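Local coordinates for uncharacterized protein (Trypanosoma congolense, PDB 4E40) that probably serves as a cell-surface receptor that takes up the host haptoglobin-hemoglobin complex, the chain here being its elongated helical-bundle part, at residues Glu82-Gln85 with Lys86-Ala90; His96-Glu99 with His100-Glu104; Leu202-Leu205 with Asp206-Val209. One frame throughout, in Å; residues are numbered along the deposited sequence.

Interaction 1: residues Glu82-Gln85 with Lys86-Ala90; sequences ETAQ and KVRKA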
loop_
_atom_site.group_PDB
_atom_site.type_symbol
_atom_site.label_atom_id
_atom_site.label_comp_id
_atom_site.label_asym_id
_atom_site.label_seq_id
_atom_site.Cartn_x
_atom_site.Cartn_y
_atom_site.Cartn_z
ATOM N N GLU A 82 -11.252 -53.340 5.668
ATOM C CA GLU A 82 -11.997 -52.213 5.082
ATOM C C GLU A 82 -11.958 -50.930 5.930
ATOM O O GLU A 82 -11.755 -49.819 5.399
ATOM C CB GLU A 82 -13.454 -52.612 4.813
ATOM C CG GLU A 82 -14.315 -51.478 4.249
ATOM C CD GLU A 82 -15.740 -51.898 3.903
ATOM O OE1 GLU A 82 -16.178 -51.612 2.758
ATOM O OE2 GLU A 82 -16.419 -52.506 4.769
ATOM N N THR A 83 -12.145 -51.083 7.242
ATOM C CA THR A 83 -12.173 -49.912 8.159
ATOM C C THR A 83 -10.814 -49.256 8.293
ATOM O O THR A 83 -10.718 -48.002 8.183
ATOM C CB THR A 83 -12.757 -50.286 9.540
ATOM O OG1 THR A 83 -14.082 -50.784 9.325
ATOM C CG2 THR A 83 -12.849 -49.061 10.449
ATOM N N ALA A 84 -9.776 -50.073 8.470
ATOM C CA ALA A 84 -8.394 -49.565 8.572
ATOM C C ALA A 84 -8.028 -48.841 7.278
ATOM O O ALA A 84 -7.328 -47.813 7.280
ATOM C CB ALA A 84 -7.417 -50.709 8.841
ATOM N N GLN A 85 -8.507 -49.368 6.155
ATOM C CA GLN A 85 -8.275 -48.661 4.901
ATOM C C GLN A 85 -8.896 -47.292 4.819
ATOM O O GLN A 85 -8.251 -46.385 4.298
ATOM C CB GLN A 85 -8.678 -49.544 3.719
ATOM C CG GLN A 85 -7.776 -50.777 3.676
ATOM C CD GLN A 85 -6.315 -50.473 3.295
ATOM O OE1 GLN A 85 -6.051 -50.164 2.133
ATOM N NE2 GLN A 85 -5.350 -50.571 4.263
ATOM N N LYS A 86 -10.107 -47.108 5.325
ATOM C CA LYS A 86 -10.681 -45.772 5.293
ATOM C C LYS A 86 -9.826 -44.888 6.191
ATOM O O LYS A 86 -9.561 -43.745 5.880
ATOM C CB LYS A 86 -12.122 -45.754 5.751
ATOM C CG LYS A 86 -13.028 -46.580 4.819
ATOM C CD LYS A 86 -14.447 -46.555 5.330
ATOM C CE LYS A 86 -15.392 -47.279 4.360
ATOM N NZ LYS A 86 -16.655 -47.706 5.021
ATOM N N VAL A 87 -9.340 -45.440 7.312
ATOM C CA VAL A 87 -8.521 -44.594 8.196
ATOM C C VAL A 87 -7.211 -44.132 7.520
ATOM O O VAL A 87 -6.870 -42.953 7.561
ATOM C CB VAL A 87 -8.144 -45.379 9.488
ATOM C CG1 VAL A 87 -7.141 -44.583 10.349
ATOM C CG2 VAL A 87 -9.430 -45.636 10.252
ATOM N N ARG A 88 -6.513 -45.074 6.889
ATOM C CA ARG A 88 -5.215 -44.776 6.265
ATOM C C ARG A 88 -5.428 -43.808 5.103
ATOM O O ARG A 88 -4.637 -42.875 4.928
ATOM C CB ARG A 88 -4.529 -46.061 5.764
ATOM C CG ARG A 88 -4.052 -46.936 6.957
ATOM C CD ARG A 88 -4.028 -48.406 6.540
ATOM N NE ARG A 88 -3.723 -49.189 7.744
ATOM C CZ ARG A 88 -3.962 -50.484 7.910
ATOM N NH1 ARG A 88 -3.624 -51.038 9.063
ATOM N NH2 ARG A 88 -4.544 -51.234 6.949
ATOM N N LYS A 89 -6.502 -44.019 4.341
ATOM C CA LYS A 89 -6.714 -43.108 3.197
ATOM C C LYS A 89 -7.070 -41.711 3.638
ATOM O O LYS A 89 -6.573 -40.718 3.049
ATOM C CB LYS A 89 -7.824 -43.632 2.300
ATOM C CG LYS A 89 -7.412 -44.865 1.501
ATOM C CD LYS A 89 -8.595 -45.358 0.679
ATOM C CE LYS A 89 -8.401 -46.814 0.332
ATOM N NZ LYS A 89 -9.612 -47.419 -0.312
ATOM N N ALA A 90 -7.953 -41.611 4.642
ATOM C CA ALA A 90 -8.342 -40.308 5.162
ATOM C C ALA A 90 -7.148 -39.565 5.753
ATOM O O ALA A 90 -6.980 -38.372 5.586
ATOM C CB ALA A 90 -9.447 -40.450 6.203
#
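Arg88 lays its guanidinium across Ala84, one turn earlier on the same helix. The methyl carbon of Ala84 sits over one face, offset toward the rim, with CB 3.5 Å from NH2 of Arg88. A methyl suits this place because it packs against one face of the planar group without competing for its N-H bonds. Those point to the loop ahead of the helix, where NH1 of Arg88 is hydrogen-bonded to Leu77 O and NH2 to Asp78 O. The side-chain amide of Gln85 approaches the guanidinium at its edge, the two planes turned 65° apart. Gln85 can do this because its chain bends at CG (chi2 -69°), whereas that of Arg88 runs extended from CG to NE.

Backbone acceptors are filled in ordinary helical fashion. Glu82 O receives Lys86 N at 3.2 Å, and Thr83 O receives Val87 N at 3.0 Å. The bond from Arg88 N to Ala84 O is straighter, at 2.9 Å and 162° at the hydrogen, and Gln85 O takes Lys89 N. At the start of the helix Ala84 N is met by the side-chain OD1 of Asn81, so this early N-H also has an acceptor. Lys86 stretches back along the exposed surface beside Glu82, yet its NZ stays 4.5 Å from Glu82 OE1, at most a weak, solvent-screened attraction, short of a salt bridge. The long chains of both residues suit a solvent-facing flank, while Ala84 and branched Val87 are buried against Val74, and Val87 also touches Glu243 of helix 192-246.

The whole is the opening turns of helix 82-147, where an arginine ties the connecting loop to the helix at the hairpin end of a long antiparallel helical bundle.

Interaction 2: residues His96-Glu99 with His100-Glu104; sequences HALE and HVKEE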
loop_
_atom_site.group_PDB
_atom_site.type_symbol
_atom_site.label_atom_id
_atom_site.label_comp_id
_atom_site.label_asym_id
_atom_site.label_seq_id
_atom_site.Cartn_x
_atom_site.Cartn_y
_atom_site.Cartn_z
ATOM N N HIS A 96 -1.880 -34.553 2.943
ATOM C CA HIS A 96 -1.710 -33.878 1.653
ATOM C C HIS A 96 -2.324 -32.494 1.637
ATOM O O HIS A 96 -1.736 -31.553 1.101
ATOM C CB HIS A 96 -2.316 -34.728 0.521
ATOM C CG HIS A 96 -1.671 -36.063 0.405
ATOM N ND1 HIS A 96 -2.262 -37.101 -0.227
ATOM C CD2 HIS A 96 -0.448 -36.504 0.839
ATOM C CE1 HIS A 96 -1.462 -38.182 -0.138
ATOM N NE2 HIS A 96 -0.344 -37.807 0.483
ATOM N N ALA A 97 -3.462 -32.345 2.308
ATOM C CA ALA A 97 -4.155 -31.040 2.371
ATOM C C ALA A 97 -3.334 -30.050 3.198
ATOM O O ALA A 97 -3.223 -28.866 2.875
ATOM C CB ALA A 97 -5.582 -31.159 2.950
ATOM N N LEU A 98 -2.708 -30.569 4.284
ATOM C CA LEU A 98 -1.838 -29.707 5.044
ATOM C C LEU A 98 -0.653 -29.177 4.243
ATOM O O LEU A 98 -0.244 -28.052 4.480
ATOM C CB LEU A 98 -1.340 -30.488 6.341
ATOM C CG LEU A 98 -0.436 -29.591 7.238
ATOM C CD1 LEU A 98 -1.191 -28.442 7.899
ATOM C CD2 LEU A 98 0.167 -30.497 8.325
ATOM N N GLU A 99 -0.076 -29.956 3.312
ATOM C CA GLU A 99 0.966 -29.356 2.458
ATOM C C GLU A 99 0.461 -28.120 1.714
ATOM O O GLU A 99 1.173 -27.142 1.599
ATOM C CB GLU A 99 1.441 -30.396 1.430
ATOM C CG GLU A 99 2.158 -31.617 2.038
ATOM C CD GLU A 99 2.479 -32.641 0.933
ATOM O OE1 GLU A 99 3.226 -32.288 0.041
ATOM O OE2 GLU A 99 1.907 -33.739 0.991
ATOM N N HIS A 100 -0.835 -28.158 1.334
ATOM C CA HIS A 100 -1.370 -26.960 0.674
ATOM C C HIS A 100 -1.711 -25.833 1.632
ATOM O O HIS A 100 -1.512 -24.691 1.296
ATOM C CB HIS A 100 -2.601 -27.308 -0.189
ATOM C CG HIS A 100 -2.357 -28.408 -1.139
ATOM N ND1 HIS A 100 -1.365 -28.347 -2.121
ATOM C CD2 HIS A 100 -3.032 -29.593 -1.322
ATOM C CE1 HIS A 100 -1.410 -29.480 -2.838
ATOM N NE2 HIS A 100 -2.438 -30.249 -2.371
ATOM N N VAL A 101 -2.197 -26.171 2.825
ATOM C CA VAL A 101 -2.347 -25.162 3.873
ATOM C C VAL A 101 -1.037 -24.395 4.050
ATOM O O VAL A 101 -1.003 -23.154 4.060
ATOM C CB VAL A 101 -2.757 -25.773 5.233
ATOM C CG1 VAL A 101 -2.779 -24.648 6.343
ATOM C CG2 VAL A 101 -4.179 -26.358 5.133
ATOM N N LYS A 102 0.060 -25.142 4.162
ATOM C CA LYS A 102 1.360 -24.517 4.400
ATOM C C LYS A 102 1.781 -23.646 3.214
ATOM O O LYS A 102 2.293 -22.551 3.399
ATOM C CB LYS A 102 2.411 -25.602 4.636
ATOM C CG LYS A 102 2.250 -26.267 5.992
ATOM C CD LYS A 102 3.122 -27.512 6.113
ATOM C CE LYS A 102 4.562 -27.221 5.787
ATOM N NZ LYS A 102 5.422 -28.240 6.455
ATOM N N GLU A 103 1.542 -24.129 1.976
ATOM C CA GLU A 103 1.827 -23.309 0.784
ATOM C C GLU A 103 1.059 -22.006 0.786
ATOM O O GLU A 103 1.629 -20.907 0.574
ATOM C CB GLU A 103 1.437 -24.127 -0.463
ATOM C CG GLU A 103 2.397 -25.252 -0.790
ATOM C CD GLU A 103 1.828 -26.359 -1.687
ATOM O OE1 GLU A 103 0.610 -26.274 -2.003
ATOM O OE2 GLU A 103 2.529 -27.305 -1.999
ATOM N N GLU A 104 -0.235 -22.076 1.112
ATOM C CA GLU A 104 -1.039 -20.827 1.165
ATOM C C GLU A 104 -0.682 -19.889 2.293
ATOM O O GLU A 104 -0.665 -18.672 2.082
ATOM C CB GLU A 104 -2.531 -21.121 1.161
ATOM C CG GLU A 104 -2.968 -21.964 -0.044
ATOM C CD GLU A 104 -2.773 -21.246 -1.374
ATOM O OE1 GLU A 104 -2.696 -19.994 -1.376
ATOM O OE2 GLU A 104 -2.731 -21.963 -2.399
#
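The imidazole of His100 meets the carbonyl oxygen of His96 obliquely, bringing CD2 of His100 to 3.4 Å from O of His96. At the ring's edge, and nearly in its plane, lies OE1 of Glu103. His100 ND1 donates to Glu103 OE1 at 2.9 Å with an angle of 163° at the hydrogen, and the oxygen is used on its syn side, although the donor stands 28° out of the carboxylate plane. This single bond limits the ring's rotation. Glu103 also folds back over the preceding turn, its CG 3.3 Å from Glu99 O, which in turn accepts the backbone N-H of Glu103. An imidazole with an N-H to give and a carboxylate three residues on form a natural pair on an exposed helix flank, and the negative group would tend to stabilise a protonated histidine.

Ala97 O is shared: Val101 N makes the main bond at 2.9 Å, and His100 N adds a weak one. On the other flank Leu98 swings its CG opposite the backbone N (chi1 -178°), bringing CD1 to 4.1 Å from Val101 CB at a slant. Lys102 lays its CG beside Leu98 O, and its aliphatic part shields that oxygen before the chain bends at CD and leads away.

Apolar Leu98 and Val101 face helix 28-73, touching Val64 and Ile56, and Lys102 reaches Leu57. Val101 lies about 10 Å, side chain to side chain, from Lys52, which binds heme b in a structure of this protein, although the present chain holds none. His100 and Val101 also touch Gln229 of helix 192-246, so helix 82-147 here rests against both other long helices.

Interaction 3: residues Leu202-Leu205 with Asp206-Val209; sequences LDNL and DKDV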
loop_
_atom_site.group_PDB
_atom_site.type_symbol
_atom_site.label_atom_id
_atom_site.label_comp_id
_atom_site.label_asym_id
_atom_site.label_seq_id
_atom_site.Cartn_x
_atom_site.Cartn_y
_atom_site.Cartn_z
ATOM N N LEU A 202 5.371 11.940 -5.446
ATOM C CA LEU A 202 3.938 11.657 -5.553
ATOM C C LEU A 202 3.652 10.467 -6.477
ATOM O O LEU A 202 2.747 9.677 -6.173
ATOM C CB LEU A 202 3.177 12.860 -6.124
ATOM C CG LEU A 202 3.047 14.010 -5.125
ATOM C CD1 LEU A 202 2.435 15.237 -5.839
ATOM C CD2 LEU A 202 2.226 13.645 -3.884
ATOM N N ASP A 203 4.387 10.345 -7.578
ATOM C CA ASP A 203 4.141 9.222 -8.502
ATOM C C ASP A 203 4.605 7.870 -7.887
ATOM O O ASP A 203 3.971 6.830 -8.084
ATOM C CB ASP A 203 4.684 9.527 -9.908
ATOM C CG ASP A 203 3.824 10.602 -10.673
ATOM O OD1 ASP A 203 2.572 10.415 -10.819
ATOM O OD2 ASP A 203 4.379 11.646 -11.156
ATOM N N ASN A 204 5.637 7.908 -7.068
ATOM C CA ASN A 204 6.104 6.669 -6.363
ATOM C C ASN A 204 5.124 6.299 -5.253
ATOM O O ASN A 204 4.844 5.118 -5.046
ATOM C CB ASN A 204 7.535 6.827 -5.848
ATOM C CG ASN A 204 8.555 6.723 -6.984
ATOM O OD1 ASN A 204 8.298 6.017 -7.956
ATOM N ND2 ASN A 204 9.711 7.352 -6.834
ATOM N N LEU A 205 4.624 7.306 -4.538
ATOM C CA LEU A 205 3.616 7.123 -3.483
ATOM C C LEU A 205 2.362 6.468 -4.059
ATOM O O LEU A 205 1.868 5.495 -3.496
ATOM C CB LEU A 205 3.346 8.491 -2.837
ATOM C CG LEU A 205 2.220 8.572 -1.816
ATOM C CD1 LEU A 205 2.374 7.524 -0.663
ATOM C CD2 LEU A 205 2.149 9.974 -1.267
ATOM N N ASP A 206 1.853 7.017 -5.166
ATOM C CA ASP A 206 0.634 6.524 -5.805
ATOM C C ASP A 206 0.862 5.058 -6.211
ATOM O O ASP A 206 -0.001 4.197 -5.896
ATOM C CB ASP A 206 0.370 7.419 -7.027
ATOM C CG ASP A 206 -0.984 7.259 -7.612
ATOM O OD1 ASP A 206 -1.853 6.559 -7.063
ATOM O OD2 ASP A 206 -1.230 7.986 -8.632
ATOM N N LYS A 207 1.998 4.765 -6.841
ATOM C CA LYS A 207 2.342 3.394 -7.271
ATOM C C LYS A 207 2.400 2.448 -6.085
ATOM O O LYS A 207 1.876 1.306 -6.152
ATOM C CB LYS A 207 3.662 3.388 -7.990
ATOM C CG LYS A 207 3.520 3.888 -9.418
ATOM C CD LYS A 207 4.918 3.989 -10.027
ATOM C CE LYS A 207 4.880 4.017 -11.549
ATOM N NZ LYS A 207 4.282 5.276 -12.065
ATOM N N ASP A 208 3.014 2.909 -5.005
ATOM C CA ASP A 208 3.214 2.042 -3.817
ATOM C C ASP A 208 1.888 1.683 -3.175
ATOM O O ASP A 208 1.720 0.527 -2.735
ATOM C CB ASP A 208 4.137 2.694 -2.778
ATOM C CG ASP A 208 5.621 2.642 -3.194
ATOM O OD1 ASP A 208 5.990 1.937 -4.159
ATOM O OD2 ASP A 208 6.440 3.352 -2.580
ATOM N N VAL A 209 0.956 2.629 -3.119
ATOM C CA VAL A 209 -0.318 2.384 -2.467
ATOM C C VAL A 209 -1.134 1.460 -3.372
ATOM O O VAL A 209 -1.799 0.559 -2.852
ATOM C CB VAL A 209 -1.044 3.683 -2.038
ATOM C CG1 VAL A 209 -2.429 3.354 -1.530
ATOM C CG2 VAL A 209 -0.204 4.465 -1.008
HETATM O O HOH W 1 0.607 10.482 -8.572
#
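Leu205 and Val209 run alongside each other in the same direction, with CD1 of Leu205 4.0 Å from CG2 of Val209. Leu205 places its CG opposite the backbone N (chi1 173°), which carries the isobutyl group into the interior, and the branched valine one turn on continues the apolar face of the helix. Their backbones are joined as well, Val209 N donating to Leu205 O at 3.0 Å.

The polar flanks are arranged differently. Asp208 folds back over the previous turn, so that its CG stands 3.2 Å from Asn204 O, the acceptor for its own backbone N-H. Lys207 brings CG to 3.3 Å from Asp203 O, its methylenes lying along the helix. A water lies 3.0 Å from Asp203 OD1 and 3.1 Å from Asp206 OD2, close enough to hydrogen-bond either, though with more acceptors around it than protons it need not give to both at once. Asp203 adopts two conformations, so this bridge is doubtful.

Further out, helices 28-73 and 82-147 fix the apolar face: Leu205 touches Leu35 and Ala122, and Val209 rests on Ala39. Asn204 and Asp208 both touch His125, and Ser211 hydroxyl hydrogen-bonds Lys207 O. Val209 lies about 8 Å, side chain to side chain, from Arg42, a heme b ligand in a structure of this protein but without heme here.

The chemistry is that of an amphipathic helix: leucine and valine exclude water on the inner face, whereas the helix sets two aspartates one turn apart, where, in this conformer of Asp203, an intervening water would probably ease their repulsion.

All three contacts follow single helices of one long bundle. Interactions 1 and 2 share helix 82-147, with centres about 21 Å apart, whereas interaction 3 belongs to helix 192-246 and lies nearest the middle of the chain, about 9 Å from its centre. Each mixes a buried apolar flank with an exposed polar one. Interaction 2 has the most exposed residues, and its distinctive bond pairs imidazole with carboxylate. At the far end, about 48 Å from the chain's centre, interaction 1 uses a guanidinium bound to loop carbonyls. Interaction 3 instead pairs aliphatic side chains inside with acidic groups and, in one conformer, a water outside.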